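Local coordinates for uncharacterized protein (Methanothermobacter thermautotrophicus, PDB 1L1S) that is of unknown function but belongs to the DsrE/DsrF-like family, whose better-known relatives take part in sulfur transfer, at residues Val40-Gly45 with Ser95-Ile100. Residues are numbered along the deposited sequence; the frame is centred on the assembly and turned at random.
Sequences VAYSMG and SGVGHI
Val40 and Tyr42, at the end of strand 35-41 and just past it, lie against Gly96, Val97 and Ile100 at the start of helix 96-105, one of the helices packed on the parallel sheet of this DsrE/DsrF-like alpha/beta fold. Val40 CB already sits 3.9 Å from Ile100 CG1. From there the two methyls part: Val40 CG1, anti to the backbone N (chi1 179°), drops onto the Gly96 backbone, 3.6 Å from Gly96 O, while Val40 CG2 reaches along the helix to Ile100 CG1 and to the imidazole of His99. Val40 CG2 meets the imidazole at its edge, in the ring plane, 3.8 Å from His99 CD2; the neighbouring ring nitrogen, His99 NE2, is hydrogen-bonded to Glu38 on the same strand as Val40. With an alanine here both methyls go, which is likely to leave a gap against Gly96 and Ile100 and the CD2 edge of the imidazole without its neighbour. Gly96 lets strand and helix come this close, for a CB on it would run into Tyr42 CD2. The helix start is capped by Ser95, whose OG accepts from Gly98 N at 2.9 Å. Tyr42 carries its ring past the glycine toward Val97, the two side chains crossing at about a right angle, and Ile100 CD1 lies near the ring plane, 4.3 Å from Tyr42 CE2. His9 of strand 4-10 also meets this ring, and Asn24 of a second subunit packs on Val97. At the phenol end, Val97 CG1 stands 3.6 Å from Tyr42 OH.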
loop_
_atom_site.group_PDB
_atom_site.type_symbol
_atom_site.label_atom_id
_atom_site.label_comp_id
_atom_site.label_asym_id
_atom_site.label_seq_id
_atom_site.Cartn_x
_atom_site.Cartn_y
_atom_site.Cartn_z
ATOM N N VAL A 40 2.947 11.548 -4.287
ATOM C CA VAL A 40 2.542 11.243 -5.643
ATOM C C VAL A 40 1.056 10.920 -5.675
ATOM O O VAL A 40 0.597 9.946 -5.065
ATOM C CB VAL A 40 3.317 10.031 -6.206
ATOM C CG1 VAL A 40 2.837 9.722 -7.633
ATOM C CG2 VAL A 40 4.807 10.315 -6.193
ATOM N N ALA A 41 0.314 11.739 -6.408
ATOM C CA ALA A 41 -1.118 11.576 -6.521
ATOM C C ALA A 41 -1.510 11.348 -7.969
ATOM O O ALA A 41 -1.081 12.097 -8.855
ATOM C CB ALA A 41 -1.815 12.819 -5.996
ATOM N N TYR A 42 -2.293 10.306 -8.226
ATOM C CA TYR A 42 -2.760 10.067 -9.583
ATOM C C TYR A 42 -4.223 9.633 -9.536
ATOM O O TYR A 42 -4.787 9.493 -8.453
ATOM C CB TYR A 42 -1.854 9.072 -10.331
ATOM C CG TYR A 42 -1.716 7.681 -9.748
ATOM C CD1 TYR A 42 -2.691 6.705 -9.974
ATOM C CD2 TYR A 42 -0.583 7.322 -9.019
ATOM C CE1 TYR A 42 -2.535 5.398 -9.491
ATOM C CE2 TYR A 42 -0.416 6.016 -8.527
ATOM C CZ TYR A 42 -1.396 5.062 -8.768
ATOM O OH TYR A 42 -1.242 3.771 -8.283
ATOM N N SER A 43 -4.832 9.449 -10.702
ATOM C CA SER A 43 -6.246 9.108 -10.803
ATOM C C SER A 43 -7.025 10.165 -10.024
ATOM O O SER A 43 -6.665 11.347 -10.038
ATOM C CB SER A 43 -6.522 7.715 -10.240
ATOM O OG SER A 43 -7.906 7.390 -10.339
HETATM N N MSE A 44 -8.072 9.752 -9.325
HETATM C CA MSE A 44 -8.890 10.689 -8.567
HETATM C C MSE A 44 -8.054 11.498 -7.587
HETATM O O MSE A 44 -8.401 12.625 -7.238
HETATM C CB MSE A 44 -9.987 9.927 -7.828
HETATM C CG MSE A 44 -10.983 9.262 -8.774
HETATM SE SE MSE A 44 -11.751 10.593 -9.979
HETATM C CE MSE A 44 -13.009 11.380 -8.709
ATOM N N GLY A 45 -6.944 10.909 -7.154
ATOM C CA GLY A 45 -6.056 11.586 -6.227
ATOM C C GLY A 45 -5.539 12.936 -6.707
ATOM O O GLY A 45 -5.238 13.809 -5.896
ATOM N N SER A 95 5.072 10.114 -15.010
ATOM C CA SER A 95 4.191 9.011 -14.623
ATOM C C SER A 95 4.162 8.844 -13.110
ATOM O O SER A 95 5.211 8.757 -12.476
ATOM C CB SER A 95 4.675 7.704 -15.238
ATOM O OG SER A 95 4.062 6.599 -14.588
ATOM N N GLY A 96 2.965 8.784 -12.541
ATOM C CA GLY A 96 2.837 8.625 -11.102
ATOM C C GLY A 96 3.468 7.329 -10.634
ATOM O O GLY A 96 4.370 7.348 -9.798
ATOM N N VAL A 97 3.009 6.202 -11.174
ATOM C CA VAL A 97 3.567 4.913 -10.787
ATOM C C VAL A 97 5.041 4.792 -11.160
ATOM O O VAL A 97 5.830 4.248 -10.398
ATOM C CB VAL A 97 2.780 3.729 -11.405
ATOM C CG1 VAL A 97 1.496 3.514 -10.636
ATOM C CG2 VAL A 97 2.461 4.006 -12.866
ATOM N N GLY A 98 5.409 5.304 -12.333
ATOM C CA GLY A 98 6.799 5.252 -12.748
ATOM C C GLY A 98 7.684 6.012 -11.765
ATOM O O GLY A 98 8.726 5.517 -11.356
ATOM N N HIS A 99 7.270 7.214 -11.379
ATOM C CA HIS A 99 8.055 8.005 -10.440
ATOM C C HIS A 99 8.205 7.229 -9.126
ATOM O O HIS A 99 9.289 7.184 -8.551
ATOM C CB HIS A 99 7.399 9.363 -10.173
ATOM C CG HIS A 99 8.245 10.274 -9.336
ATOM N ND1 HIS A 99 9.460 10.765 -9.768
ATOM C CD2 HIS A 99 8.079 10.742 -8.074
ATOM C CE1 HIS A 99 10.006 11.494 -8.809
ATOM N NE2 HIS A 99 9.188 11.497 -7.771
ATOM N N ILE A 100 7.117 6.615 -8.663
ATOM C CA ILE A 100 7.154 5.830 -7.431
ATOM C C ILE A 100 8.146 4.666 -7.562
ATOM O O ILE A 100 8.944 4.417 -6.657
ATOM C CB ILE A 100 5.759 5.272 -7.079
ATOM C CG1 ILE A 100 4.808 6.420 -6.720
ATOM C CG2 ILE A 100 5.853 4.315 -5.893
ATOM C CD1 ILE A 100 3.352 5.956 -6.440
#